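Local coordinates for periplasmic sugar-binding domain protein (Pseudomonas fluorescens Pf-5, PDB 3H75) that probably binds a carbohydrate in the periplasm, as a two-lobed member of the bacterial solute-binding protein 2 family, at residues Phe8-Asn13 with Ser21-Met26; Met216-Met221 with Ser243-Gln248. One frame throughout, in Å; residues are numbered along the deposited sequence.

Contact 1: residues Phe8-Asn13 with Ser21-Met26; sequences FLNPGN and SYSQFM
Phe8 and Asn10 of strand 5-10 meet Tyr22, Ser23 and Met26 of helix 17-33 inside the first beta-alpha-beta unit, strand 5-10, helix 17-33, strand 36-41, of a parallel-sheet lobe of the periplasmic-binding-protein fold. Strand 8-10 and helix 21-26 run nearly antiparallel, their axes 10.7 Å apart at closest approach, and all five touching residues are buried.

The aromatic part is an offset pair with little overlap. Phe8 holds CG anti to its backbone nitrogen (chi1 172°), which sends the ring across toward the helix. Phe8 CZ lies 3.7 Å from Tyr22 CE2; the ring centroids are 5.5 Å apart and the planes differ by 25°. Tyr22 OH is satisfied beyond the contact by Asn93 OD1.

The Met-aromatic part is made by selenomethionine Met26, whose SE approaches the Phe8 ring obliquely, 4.1 Å from its centroid. SE lies against the CD2 side of the ring, while the bend at the end of the Met26 chain sets its methyl against CB and CG, with Met26 CE 3.9 Å from Phe8 CB. Asn10 N sits over the centre of the opposite face of the Phe8 ring, leaving that ring between its own strand and the helix. Met67 of strand 65-69 touches both Phe8 and Met26.

The polar part gathers round Trp19 O, one turn before Ser23. Asn10 ND2 and Ser23 OG approach to 2.9 Å, and each is hydrogen-bonded to Trp19 O; Ser23 OG also bonds Tyr41 OH from strand 36-41. The bond to Trp19 O ties the Asn10 amide to the helix. Its other end closes an Asx turn as the chain leaves the strand: Asn10 OD1 accepts from Gly12 N at 3.0 Å, in the carbonyl plane, with an N-H...O angle of 153°.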
loop_
_atom_site.group_PDB
_atom_site.type_symbol
_atom_site.label_atom_id
_atom_site.label_comp_id
_atom_site.label_asym_id
_atom_site.label_seq_id
_atom_site.Cartn_x
_atom_site.Cartn_y
_atom_site.Cartn_z
ATOM N N PHE A 8 -14.836 7.608 -3.461
ATOM C CA PHE A 8 -13.500 7.402 -2.918
ATOM C C PHE A 8 -12.564 8.458 -3.461
ATOM O O PHE A 8 -12.491 8.667 -4.674
ATOM C CB PHE A 8 -12.959 6.007 -3.275
ATOM C CG PHE A 8 -11.507 5.802 -2.903
ATOM C CD1 PHE A 8 -11.064 6.062 -1.609
ATOM C CD2 PHE A 8 -10.584 5.356 -3.843
ATOM C CE1 PHE A 8 -9.725 5.880 -1.257
ATOM C CE2 PHE A 8 -9.240 5.170 -3.499
ATOM C CZ PHE A 8 -8.813 5.433 -2.207
ATOM N N LEU A 9 -11.861 9.130 -2.558
ATOM C CA LEU A 9 -10.892 10.156 -2.937
ATOM C C LEU A 9 -9.520 9.480 -3.010
ATOM O O LEU A 9 -8.860 9.260 -1.987
ATOM C CB LEU A 9 -10.895 11.294 -1.909
ATOM C CG LEU A 9 -12.288 11.883 -1.647
ATOM C CD1 LEU A 9 -12.178 13.037 -0.658
ATOM C CD2 LEU A 9 -12.917 12.364 -2.963
ATOM N N ASN A 10 -9.129 9.131 -4.233
ATOM C CA ASN A 10 -7.863 8.463 -4.530
ATOM C C ASN A 10 -6.751 9.522 -4.557
ATOM O O ASN A 10 -6.833 10.494 -5.304
ATOM C CB ASN A 10 -7.991 7.775 -5.898
ATOM C CG ASN A 10 -6.884 6.788 -6.163
ATOM O OD1 ASN A 10 -5.712 7.110 -6.009
ATOM N ND2 ASN A 10 -7.251 5.572 -6.572
ATOM N N PRO A 11 -5.690 9.345 -3.749
ATOM C CA PRO A 11 -4.600 10.329 -3.725
ATOM C C PRO A 11 -3.607 10.297 -4.883
ATOM O O PRO A 11 -2.877 11.270 -5.109
ATOM C CB PRO A 11 -3.911 10.046 -2.390
ATOM C CG PRO A 11 -4.070 8.551 -2.248
ATOM C CD PRO A 11 -5.482 8.283 -2.743
ATOM N N GLY A 12 -3.575 9.194 -5.622
ATOM C CA GLY A 12 -2.601 9.092 -6.694
ATOM C C GLY A 12 -2.958 9.705 -8.030
ATOM O O GLY A 12 -3.959 10.404 -8.165
ATOM N N ASN A 13 -2.104 9.457 -9.017
ATOM C CA ASN A 13 -2.346 9.933 -10.370
ATOM C C ASN A 13 -3.224 8.891 -11.055
ATOM O O ASN A 13 -3.194 7.706 -10.699
ATOM C CB ASN A 13 -1.033 10.088 -11.143
ATOM C CG ASN A 13 -0.169 11.213 -10.609
ATOM O OD1 ASN A 13 -0.671 12.279 -10.241
ATOM N ND2 ASN A 13 1.140 10.988 -10.574
ATOM N N SER A 21 -4.462 0.200 -9.820
ATOM C CA SER A 21 -4.778 -1.175 -9.451
ATOM C C SER A 21 -5.729 -1.207 -8.257
ATOM O O SER A 21 -6.614 -2.060 -8.173
ATOM C CB SER A 21 -3.497 -1.947 -9.128
ATOM O OG SER A 21 -2.742 -2.151 -10.310
ATOM N N TYR A 22 -5.540 -0.264 -7.339
ATOM C CA TYR A 22 -6.377 -0.152 -6.149
ATOM C C TYR A 22 -7.797 0.161 -6.632
ATOM O O TYR A 22 -8.766 -0.449 -6.179
ATOM C CB TYR A 22 -5.845 0.985 -5.274
ATOM C CG TYR A 22 -6.376 1.048 -3.857
ATOM C CD1 TYR A 22 -5.629 0.554 -2.787
ATOM C CD2 TYR A 22 -7.591 1.676 -3.575
ATOM C CE1 TYR A 22 -6.067 0.695 -1.469
ATOM C CE2 TYR A 22 -8.040 1.818 -2.261
ATOM C CZ TYR A 22 -7.272 1.334 -1.214
ATOM O OH TYR A 22 -7.674 1.535 0.084
ATOM N N SER A 23 -7.905 1.108 -7.561
ATOM C CA SER A 23 -9.195 1.500 -8.120
ATOM C C SER A 23 -9.878 0.367 -8.877
ATOM O O SER A 23 -11.072 0.124 -8.700
ATOM C CB SER A 23 -9.025 2.692 -9.068
ATOM O OG SER A 23 -8.673 3.861 -8.358
ATOM N N GLN A 24 -9.120 -0.329 -9.719
ATOM C CA GLN A 24 -9.687 -1.417 -10.503
ATOM C C GLN A 24 -10.227 -2.535 -9.625
ATOM O O GLN A 24 -11.268 -3.123 -9.936
ATOM C CB GLN A 24 -8.648 -1.974 -11.481
ATOM C CG GLN A 24 -8.169 -0.952 -12.503
ATOM C CD GLN A 24 -9.309 -0.346 -13.300
ATOM O OE1 GLN A 24 -9.989 -1.038 -14.056
ATOM N NE2 GLN A 24 -9.527 0.958 -13.132
ATOM N N PHE A 25 -9.535 -2.830 -8.527
ATOM C CA PHE A 25 -9.989 -3.878 -7.620
ATOM C C PHE A 25 -11.306 -3.433 -6.979
ATOM O O PHE A 25 -12.238 -4.227 -6.841
ATOM C CB PHE A 25 -8.936 -4.150 -6.537
ATOM C CG PHE A 25 -9.160 -5.435 -5.784
ATOM C CD1 PHE A 25 -8.933 -6.662 -6.402
ATOM C CD2 PHE A 25 -9.612 -5.425 -4.466
ATOM C CE1 PHE A 25 -9.155 -7.866 -5.716
ATOM C CE2 PHE A 25 -9.838 -6.622 -3.773
ATOM C CZ PHE A 25 -9.607 -7.843 -4.403
HETATM N N MSE A 26 -11.384 -2.159 -6.600
HETATM C CA MSE A 26 -12.599 -1.622 -5.998
HETATM C C MSE A 26 -13.762 -1.668 -6.979
HETATM O O MSE A 26 -14.881 -2.013 -6.603
HETATM C CB MSE A 26 -12.404 -0.168 -5.565
HETATM C CG MSE A 26 -11.512 0.036 -4.362
HETATM SE SE MSE A 26 -11.388 1.925 -3.910
HETATM C CE MSE A 26 -13.147 2.161 -3.144
#

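Contact 2: residues Met216-Met221 with Ser243-Gln248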
loop_
_atom_site.group_PDB
_atom_site.type_symbol
_atom_site.label_atom_id
_atom_site.label_comp_id
_atom_site.label_asym_id
_atom_site.label_seq_id
_atom_site.Cartn_x
_atom_site.Cartn_y
_atom_site.Cartn_z
HETATM N N MSE A 216 10.368 3.070 -7.008
HETATM C CA MSE A 216 11.683 3.542 -6.604
HETATM C C MSE A 216 12.733 2.444 -6.703
HETATM O O MSE A 216 13.859 2.702 -7.110
HETATM C CB MSE A 216 11.618 4.111 -5.188
HETATM C CG MSE A 216 10.718 5.336 -5.098
HETATM SE SE MSE A 216 10.736 6.215 -3.397
HETATM C CE MSE A 216 10.054 4.734 -2.304
ATOM N N ALA A 217 12.371 1.214 -6.350
ATOM C CA ALA A 217 13.325 0.114 -6.449
ATOM C C ALA A 217 13.774 -0.053 -7.905
ATOM O O ALA A 217 14.964 -0.199 -8.185
ATOM C CB ALA A 217 12.691 -1.179 -5.933
ATOM N N LEU A 218 12.820 -0.022 -8.833
ATOM C CA LEU A 218 13.134 -0.165 -10.253
ATOM C C LEU A 218 14.043 0.967 -10.739
ATOM O O LEU A 218 14.912 0.756 -11.588
ATOM C CB LEU A 218 11.839 -0.206 -11.067
ATOM C CG LEU A 218 10.987 -1.447 -10.800
ATOM C CD1 LEU A 218 9.645 -1.297 -11.488
ATOM C CD2 LEU A 218 11.718 -2.696 -11.279
ATOM N N GLY A 219 13.843 2.165 -10.200
ATOM C CA GLY A 219 14.677 3.293 -10.574
ATOM C C GLY A 219 16.094 3.101 -10.062
ATOM O O GLY A 219 17.065 3.305 -10.792
ATOM N N ALA A 220 16.221 2.699 -8.801
ATOM C CA ALA A 220 17.540 2.484 -8.216
ATOM C C ALA A 220 18.260 1.340 -8.914
ATOM O O ALA A 220 19.481 1.355 -9.050
ATOM C CB ALA A 220 17.413 2.191 -6.717
HETATM N N MSE A 221 17.499 0.342 -9.351
HETATM C CA MSE A 221 18.079 -0.803 -10.040
HETATM C C MSE A 221 18.706 -0.401 -11.367
HETATM O O MSE A 221 19.742 -0.937 -11.752
HETATM C CB MSE A 221 17.015 -1.876 -10.261
HETATM C CG MSE A 221 16.722 -2.695 -9.008
HETATM SE SE MSE A 221 15.086 -3.717 -9.122
HETATM C CE MSE A 221 15.612 -5.008 -10.474
ATOM N N SER A 243 3.524 -3.883 -9.474
ATOM C CA SER A 243 3.509 -3.435 -10.862
ATOM C C SER A 243 4.004 -4.580 -11.741
ATOM O O SER A 243 4.797 -5.419 -11.306
ATOM C CB SER A 243 4.413 -2.219 -11.053
ATOM O OG SER A 243 5.773 -2.553 -10.845
ATOM N N PRO A 244 3.540 -4.629 -12.995
ATOM C CA PRO A 244 3.963 -5.695 -13.905
ATOM C C PRO A 244 5.479 -5.850 -13.972
ATOM O O PRO A 244 5.993 -6.968 -13.913
ATOM C CB PRO A 244 3.362 -5.265 -15.239
ATOM C CG PRO A 244 2.101 -4.576 -14.818
ATOM C CD PRO A 244 2.560 -3.741 -13.643
ATOM N N GLU A 245 6.190 -4.731 -14.089
ATOM C CA GLU A 245 7.646 -4.771 -14.178
ATOM C C GLU A 245 8.291 -5.310 -12.902
ATOM O O GLU A 245 9.279 -6.042 -12.960
ATOM C CB GLU A 245 8.201 -3.379 -14.486
ATOM C CG GLU A 245 9.589 -3.411 -15.101
ATOM C CD GLU A 245 10.114 -2.033 -15.441
ATOM O OE1 GLU A 245 9.305 -1.177 -15.852
ATOM O OE2 GLU A 245 11.335 -1.810 -15.312
ATOM N N ALA A 246 7.741 -4.945 -11.746
ATOM C CA ALA A 246 8.285 -5.417 -10.476
ATOM C C ALA A 246 8.060 -6.917 -10.323
ATOM O O ALA A 246 8.935 -7.638 -9.840
ATOM C CB ALA A 246 7.635 -4.669 -9.316
ATOM N N LEU A 247 6.884 -7.385 -10.727
ATOM C CA LEU A 247 6.571 -8.804 -10.631
ATOM C C LEU A 247 7.528 -9.595 -11.516
ATOM O O LEU A 247 8.035 -10.643 -11.115
ATOM C CB LEU A 247 5.123 -9.062 -11.058
ATOM C CG LEU A 247 4.048 -8.444 -10.157
ATOM C CD1 LEU A 247 2.708 -8.516 -10.862
ATOM C CD2 LEU A 247 3.988 -9.168 -8.816
ATOM N N GLN A 248 7.781 -9.088 -12.717
ATOM C CA GLN A 248 8.689 -9.772 -13.627
ATOM C C GLN A 248 10.097 -9.790 -13.042
ATOM O O GLN A 248 10.801 -10.792 -13.144
ATOM C CB GLN A 248 8.715 -9.078 -14.989
ATOM C CG GLN A 248 9.558 -9.812 -16.034
ATOM C CD GLN A 248 9.007 -11.187 -16.370
ATOM O OE1 GLN A 248 7.902 -11.312 -16.900
ATOM N NE2 GLN A 248 9.773 -12.228 -16.057
#
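Two neighbouring helices of the second lobe, 214-226 and 244-252, each following a parallel strand of the same sheet, pack here through Leu218 against the N-terminal turn formed by Ser243, Glu245 and Ala246. Leu218 does all the touching on its side. Its CD1 methyl lies 3.9 Å from Glu245 CB and also approaches Ser243 OG and the backbone N and CB of Ala246. Both methyls meet the glutamate: CD1 also touches its CD, and Leu218 CD2 lies 4.1 Å from Glu245 OE2. The Glu245 side chain, with CG anti to its backbone nitrogen (chi1 -158°) and extended beyond, crosses Leu218 at an oblique angle, its CB, CG and CD against the CD1 methyl, and carries the charge onward to a salt bridge with Arg189, which itself touches Leu218. Glu245 is at the solvent side, whereas Leu218, Ser243 and Ala246 are buried.

Ser243 is the N-cap of helix 244-252. Its OG accepts from Ala246 N at 3.2 Å, with an N-H...O angle of 150°, and also bonds Asp214 OD2 at the start of the partner helix, tying the two helix beginnings together. With an alanine in place of the serine, the Ala246 N-H would probably lose its capping acceptor and Asp214 its tie to this helix start. Adjacent helices, each following a parallel strand, belong to the alternating beta-alpha fold of a periplasmic-binding-protein lobe.

Overall arrangement
Contact 1 and contact 2 belong to different lobes of one chain: contact 1 to the lobe built on the sheet that includes strand 5-10, contact 2 to the lobe built on the sheet that includes strand 146-152. Their centres lie 20 Å apart; the nearest atoms, at the starts of segments 21-26 and 243-248, come to about 6 Å without touching. Contact 1 joins a strand to the helix that follows it, whereas contact 2 joins two helices from successive strand-helix units. In this family the sugar is held in the cleft between the lobes, near the C-terminal ends of the parallel strands, and segments 8-13 and 243-248 probably lie near that cleft.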